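Local coordinates for CrtC domain-containing protein (Fusarium vanettenii 77-13-4, PDB 7A0Q), which probably catalyses the hydration of the phytoalexin kievitone, as a fungal kievitone hydratase built from two lipocalin-like domains, at residues A90-L95 against D143-D148; E96-H101 against S301-Q306. All coordinates share one frame; numbering follows the deposited sequence.

Interaction 1 (A90-L95 against D143-D148)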
loop_
_atom_site.group_PDB
_atom_site.type_symbol
_atom_site.label_atom_id
_atom_site.label_comp_id
_atom_site.label_asym_id
_atom_site.label_seq_id
_atom_site.Cartn_x
_atom_site.Cartn_y
_atom_site.Cartn_z
ATOM N N ALA A 90 -1.718 -9.951 -6.708
ATOM C CA ALA A 90 -0.292 -9.748 -6.477
ATOM C C ALA A 90 0.370 -9.350 -7.782
ATOM O O ALA A 90 -0.119 -9.677 -8.868
ATOM C CB ALA A 90 0.377 -11.013 -5.916
ATOM N N SER A 91 1.519 -8.685 -7.662
ATOM C CA SER A 91 2.271 -8.283 -8.843
ATOM C C SER A 91 3.753 -8.206 -8.514
ATOM O O SER A 91 4.153 -8.093 -7.351
ATOM C CB SER A 91 1.785 -6.937 -9.398
ATOM O OG SER A 91 2.082 -5.860 -8.516
ATOM N N THR A 92 4.570 -8.277 -9.566
ATOM C CA THR A 92 6.000 -8.030 -9.458
ATOM C C THR A 92 6.407 -7.059 -10.548
ATOM O O THR A 92 5.885 -7.118 -11.665
ATOM C CB THR A 92 6.829 -9.313 -9.593
ATOM O OG1 THR A 92 6.682 -9.814 -10.926
ATOM C CG2 THR A 92 6.361 -10.369 -8.599
ATOM N N LEU A 93 7.328 -6.157 -10.213
ATOM C CA LEU A 93 7.873 -5.192 -11.160
ATOM C C LEU A 93 9.388 -5.243 -11.060
ATOM O O LEU A 93 9.943 -5.051 -9.976
ATOM C CB LEU A 93 7.367 -3.772 -10.871
ATOM C CG LEU A 93 7.933 -2.653 -11.757
ATOM C CD1 LEU A 93 7.455 -2.805 -13.201
ATOM C CD2 LEU A 93 7.592 -1.272 -11.201
ATOM N N ASN A 94 10.045 -5.521 -12.184
ATOM C CA ASN A 94 11.499 -5.464 -12.275
ATOM C C ASN A 94 11.911 -4.026 -12.575
ATOM O O ASN A 94 11.564 -3.484 -13.629
ATOM C CB ASN A 94 11.991 -6.418 -13.367
ATOM C CG ASN A 94 13.514 -6.458 -13.483
ATOM O OD1 ASN A 94 14.183 -5.430 -13.424
ATOM N ND2 ASN A 94 14.061 -7.653 -13.673
ATOM N N LEU A 95 12.661 -3.406 -11.660
ATOM C CA LEU A 95 12.975 -1.992 -11.816
ATOM C C LEU A 95 14.043 -1.737 -12.872
ATOM O O LEU A 95 14.180 -0.596 -13.325
ATOM C CB LEU A 95 13.412 -1.394 -10.480
ATOM C CG LEU A 95 12.332 -1.389 -9.391
ATOM C CD1 LEU A 95 12.797 -0.581 -8.181
ATOM C CD2 LEU A 95 11.015 -0.840 -9.930
ATOM N N ASP A 143 1.773 -18.935 -11.590
ATOM C CA ASP A 143 2.709 -18.856 -12.699
ATOM C C ASP A 143 3.037 -17.397 -12.989
ATOM O O ASP A 143 2.142 -16.553 -13.092
ATOM C CB ASP A 143 2.134 -19.551 -13.934
ATOM C CG ASP A 143 2.254 -21.063 -13.855
ATOM O OD1 ASP A 143 3.199 -21.556 -13.199
ATOM O OD2 ASP A 143 1.402 -21.756 -14.448
ATOM N N ASN A 144 4.335 -17.100 -13.052
ATOM C CA ASN A 144 4.919 -15.783 -13.285
ATOM C C ASN A 144 4.698 -14.796 -12.141
ATOM O O ASN A 144 5.140 -13.652 -12.256
ATOM C CB ASN A 144 4.433 -15.147 -14.597
ATOM C CG ASN A 144 4.747 -16.006 -15.807
ATOM O OD1 ASN A 144 5.802 -15.863 -16.422
ATOM N ND2 ASN A 144 3.833 -16.903 -16.150
ATOM N N VAL A 145 4.041 -15.191 -11.047
ATOM C CA VAL A 145 4.022 -14.384 -9.823
ATOM C C VAL A 145 4.200 -15.316 -8.627
ATOM O O VAL A 145 3.227 -15.789 -8.032
ATOM C CB VAL A 145 2.731 -13.554 -9.691
ATOM C CG1 VAL A 145 2.779 -12.690 -8.424
ATOM C CG2 VAL A 145 2.531 -12.673 -10.896
ATOM N N THR A 146 5.447 -15.605 -8.278
ATOM C CA THR A 146 5.755 -16.538 -7.207
ATOM C C THR A 146 6.764 -15.892 -6.271
ATOM O O THR A 146 7.807 -15.409 -6.718
ATOM C CB THR A 146 6.308 -17.860 -7.769
ATOM O OG1 THR A 146 5.256 -18.563 -8.446
ATOM C CG2 THR A 146 6.837 -18.741 -6.645
ATOM N N PHE A 147 6.435 -15.839 -4.985
ATOM C CA PHE A 147 7.324 -15.220 -4.009
ATOM C C PHE A 147 6.908 -15.691 -2.627
ATOM O O PHE A 147 5.831 -16.260 -2.437
ATOM C CB PHE A 147 7.320 -13.681 -4.109
ATOM C CG PHE A 147 5.950 -13.049 -3.982
ATOM C CD1 PHE A 147 5.355 -12.876 -2.732
ATOM C CD2 PHE A 147 5.275 -12.600 -5.113
ATOM C CE1 PHE A 147 4.092 -12.288 -2.622
ATOM C CE2 PHE A 147 4.011 -11.985 -5.006
ATOM C CZ PHE A 147 3.435 -11.834 -3.756
ATOM N N ASP A 148 7.786 -15.460 -1.660
ATOM C CA ASP A 148 7.530 -15.872 -0.279
ATOM C C ASP A 148 8.312 -14.895 0.595
ATOM O O ASP A 148 9.513 -15.062 0.813
ATOM C CB ASP A 148 7.944 -17.321 -0.055
ATOM C CG ASP A 148 7.528 -17.861 1.302
ATOM O OD1 ASP A 148 7.020 -17.090 2.140
ATOM O OD2 ASP A 148 7.730 -19.073 1.536
HETATM O O HOH W 1 7.319 -12.425 -11.436
#

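Interaction 2 (E96-H101 against S301-Q306)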
loop_
_atom_site.group_PDB
_atom_site.type_symbol
_atom_site.label_atom_id
_atom_site.label_comp_id
_atom_site.label_asym_id
_atom_site.label_seq_id
_atom_site.Cartn_x
_atom_site.Cartn_y
_atom_site.Cartn_z
ATOM N N GLU A 96 14.787 -2.769 -13.275
ATOM C CA GLU A 96 15.773 -2.588 -14.336
ATOM C C GLU A 96 15.129 -2.645 -15.716
ATOM O O GLU A 96 15.445 -1.827 -16.588
ATOM C CB GLU A 96 16.865 -3.652 -14.229
ATOM C CG GLU A 96 17.950 -3.524 -15.299
ATOM C CD GLU A 96 18.622 -4.852 -15.620
ATOM O OE1 GLU A 96 19.229 -4.960 -16.708
ATOM O OE2 GLU A 96 18.538 -5.787 -14.792
ATOM N N THR A 97 14.230 -3.601 -15.937
ATOM C CA THR A 97 13.709 -3.891 -17.265
ATOM C C THR A 97 12.267 -3.458 -17.473
ATOM O O THR A 97 11.789 -3.498 -18.614
ATOM C CB THR A 97 13.799 -5.395 -17.544
ATOM O OG1 THR A 97 12.876 -6.082 -16.684
ATOM C CG2 THR A 97 15.204 -5.897 -17.276
ATOM N N ASN A 98 11.565 -3.063 -16.408
ATOM C CA ASN A 98 10.133 -2.764 -16.379
ATOM C C ASN A 98 9.257 -3.997 -16.567
ATOM O O ASN A 98 8.036 -3.853 -16.717
ATOM C CB ASN A 98 9.721 -1.708 -17.414
ATOM C CG ASN A 98 10.307 -0.342 -17.120
ATOM O OD1 ASN A 98 10.678 -0.038 -15.985
ATOM N ND2 ASN A 98 10.399 0.491 -18.149
ATOM N N GLU A 99 9.825 -5.203 -16.553
ATOM C CA GLU A 99 9.001 -6.395 -16.707
ATOM C C GLU A 99 8.028 -6.514 -15.540
ATOM O O GLU A 99 8.426 -6.430 -14.375
ATOM C CB GLU A 99 9.866 -7.652 -16.801
ATOM C CG GLU A 99 9.049 -8.912 -17.089
ATOM C CD GLU A 99 9.895 -10.172 -17.190
ATOM O OE1 GLU A 99 9.319 -11.279 -17.127
ATOM O OE2 GLU A 99 11.132 -10.061 -17.327
ATOM N N TYR A 100 6.753 -6.729 -15.862
ATOM C CA TYR A 100 5.676 -6.652 -14.882
ATOM C C TYR A 100 4.739 -7.836 -15.059
ATOM O O TYR A 100 4.358 -8.166 -16.185
ATOM C CB TYR A 100 4.924 -5.328 -15.046
ATOM C CG TYR A 100 3.658 -5.170 -14.225
ATOM C CD1 TYR A 100 3.714 -4.828 -12.878
ATOM C CD2 TYR A 100 2.401 -5.315 -14.813
ATOM C CE1 TYR A 100 2.556 -4.653 -12.135
ATOM C CE2 TYR A 100 1.233 -5.143 -14.074
ATOM C CZ TYR A 100 1.317 -4.818 -12.734
ATOM O OH TYR A 100 0.164 -4.653 -11.991
ATOM N N HIS A 101 4.378 -8.476 -13.948
ATOM C CA HIS A 101 3.427 -9.578 -13.951
ATOM C C HIS A 101 2.425 -9.369 -12.831
ATOM O O HIS A 101 2.787 -8.884 -11.755
ATOM C CB HIS A 101 4.133 -10.917 -13.774
ATOM C CG HIS A 101 5.086 -11.232 -14.884
ATOM N ND1 HIS A 101 4.673 -11.765 -16.087
ATOM C CD2 HIS A 101 6.422 -11.049 -14.990
ATOM C CE1 HIS A 101 5.719 -11.916 -16.879
ATOM N NE2 HIS A 101 6.792 -11.487 -16.239
ATOM N N SER A 301 4.601 7.948 -12.545
ATOM C CA SER A 301 4.594 6.496 -12.554
ATOM C C SER A 301 5.844 5.978 -13.260
ATOM O O SER A 301 6.266 6.518 -14.288
ATOM C CB SER A 301 3.330 5.971 -13.228
ATOM O OG SER A 301 3.262 4.558 -13.128
ATOM N N TYR A 302 6.438 4.928 -12.692
ATOM C CA TYR A 302 7.725 4.421 -13.171
ATOM C C TYR A 302 7.612 3.816 -14.567
ATOM O O TYR A 302 8.531 3.946 -15.387
ATOM C CB TYR A 302 8.248 3.383 -12.183
ATOM C CG TYR A 302 9.701 2.993 -12.333
ATOM C CD1 TYR A 302 10.716 3.808 -11.840
ATOM C CD2 TYR A 302 10.055 1.789 -12.925
ATOM C CE1 TYR A 302 12.048 3.440 -11.955
ATOM C CE2 TYR A 302 11.376 1.415 -13.043
ATOM C CZ TYR A 302 12.367 2.246 -12.558
ATOM O OH TYR A 302 13.686 1.871 -12.666
ATOM N N THR A 303 6.510 3.126 -14.842
ATOM C CA THR A 303 6.247 2.540 -16.146
ATOM C C THR A 303 4.738 2.486 -16.341
ATOM O O THR A 303 3.969 2.550 -15.377
ATOM C CB THR A 303 6.888 1.151 -16.278
ATOM O OG1 THR A 303 6.897 0.762 -17.655
ATOM C CG2 THR A 303 6.118 0.109 -15.465
ATOM N N GLU A 304 4.319 2.384 -17.604
ATOM C CA GLU A 304 2.915 2.610 -17.949
ATOM C C GLU A 304 2.003 1.535 -17.365
ATOM O O GLU A 304 1.038 1.842 -16.656
ATOM C CB GLU A 304 2.740 2.679 -19.472
ATOM C CG GLU A 304 3.346 3.905 -20.138
ATOM C CD GLU A 304 4.855 3.803 -20.301
ATOM O OE1 GLU A 304 5.414 2.714 -20.053
ATOM O OE2 GLU A 304 5.483 4.813 -20.684
ATOM N N ASP A 305 2.271 0.269 -17.678
ATOM C CA ASP A 305 1.399 -0.836 -17.281
ATOM C C ASP A 305 1.785 -1.305 -15.881
ATOM O O ASP A 305 2.798 -1.983 -15.694
ATOM C CB ASP A 305 1.488 -1.974 -18.293
ATOM C CG ASP A 305 0.625 -3.175 -17.915
ATOM O OD1 ASP A 305 -0.199 -3.074 -16.977
ATOM O OD2 ASP A 305 0.773 -4.231 -18.569
ATOM N N GLN A 306 0.968 -0.941 -14.892
ATOM C CA GLN A 306 1.069 -1.477 -13.532
ATOM C C GLN A 306 -0.331 -1.710 -12.975
ATOM O O GLN A 306 -0.647 -1.353 -11.837
ATOM C CB GLN A 306 1.872 -0.554 -12.616
ATOM C CG GLN A 306 3.260 -0.196 -13.136
ATOM C CD GLN A 306 4.090 0.554 -12.117
ATOM O OE1 GLN A 306 4.547 -0.018 -11.135
ATOM N NE2 GLN A 306 4.272 1.855 -12.338
HETATM O O HOH W 2 4.879 -2.838 -17.399
#

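Interaction 1 (A90-L95 against D143-D148)
Ala-90 starts this contact by setting its CB against Val-145 and Phe-147, where two strands of the N-terminal lipocalin-like (CrtC) domain pass over each other. The antiparallel strands are consistent with the calycin clan to which the domain's family belongs. Strand 90-94 and strand 145-148 run almost at right angles, 93° between their directions, and their axes come within 7.2 Å. The strands pack orthogonally and do not pair, and no direct hydrogen bond joins the segments.

Ala-90 CB lies 3.9 Å from Val-145 CG1. The same methyl sits at the edge of the Phe-147 ring, near its plane, with CZ 3.8 Å away. Phe-147 holds CG between its backbone N and carbonyl carbon, chi1 56°, and the ring reaches back to Ala-90 from there. Val-75 of strand 72-81 also touches this ring.

Ser-91 points its CB away; its side chain touches Leu-76 and Leu-308, the latter in the second lipocalin-like domain. Its backbone N still approaches Val-145 CG1. That branch stands anti to the valine N, chi1 -178°, and is the one that meets strand 90-94. His-101 and Tyr-103 of strand 100-107 pack on Val-145 too.

Thr-92 faces the contact again and divides its work. Its CG2 lies 4.3 Å from Val-145 CG1 and approaches the Phe-147 ring obliquely. Its OG1 is on the polar margin, near the turn that leads into strand 145-148. There Asn-144 is exposed, whereas the alanine, valine and phenylalanine are buried. The gap is spanned by one water, which donates to Asn-144 O at 2.6 Å and is hydrogen-bonded to Thr-92 OG1 at 2.7 Å.

Interaction 2 (E96-H101 against S301-Q306)
The backbones of 96-101 and 301-306 come nearest at Asn-98 and Thr-303, with CA atoms 6.6 Å apart, and again at Tyr-100 and Gln-306. Segment 96-101 comprises the turn after strand 86-94 and the first two residues of strand 100-107. Segment 301-306 is an irregular part of strand 295-308 in the eight-stranded barrel. The contact joins the two lipocalin-like domains. No direct hydrogen bond crosses it. One water donates to Asp-305 O at 2.8 Å and makes a weak bond to Asn-98 O.

Tyr-100 makes the largest single contribution, with Asn-98 next. The tyrosine CG is anti to the backbone N, chi1 172°, which directs the ring to the barrel. Gln-306 CA lies over one ring face in a CH-pi contact, 3.8 Å from the centroid and 25° off the normal. Asp-305 O sits above the same face, 3.5 Å from Tyr-100 CD2. Asp-305 OD1 lies beyond the ring's rim, on the same side as its O, 3.8 Å from Tyr-100 CE2. Ser-91 and Leu-93 also touch Tyr-100.

The Asn-98 and Thr-303 side chains lie alongside and point opposite ways, with Asn-98 ND2 3.5 Å from Thr-303 OG1. Asn-98 OD1 approaches Tyr-302 CE2 obliquely, the amide and ring planes being 86° apart. The partner of the Tyr-302 hydroxyl is Leu-95 O.

Within 301-306, Gln-306 NE2 donates to Thr-303 O at 3.1 Å, and Gln-306 OE1 accepts from Phe-321 N. Thr-97 OG1 accepts from Glu-99 N in an ST turn. His-101 NE2 donates almost straight to Glu-99 OE1, which is also hydrogen-bonded to His-190 NE2. Polar bonds within each segment and to its surroundings fix the two loops. Across the contact they meet through the Tyr-100 face, Asn-98 and one shared water.

Interactions 1 and 2 share one hairpin, since strands 86-94 and 100-107 follow each other in the chain and pair in one sheet. Their centres are about 12 Å apart. Asn-94 N probably hydrogen-bonds to Glu-99 O at 2.9 Å. Interaction 1 packs this hairpin inside the N-terminal domain, while interaction 2 docks its turn on the barrel. The Leu-95 O to Tyr-302 OH contact, 2.6 Å and probably a hydrogen bond, links 90-95 directly to the barrel. His-101, on the 96-101 segment, reaches back to interaction 1, its CB 3.3 Å from Asn-144 O. None of the residues coordinating magnesium belongs to either contact.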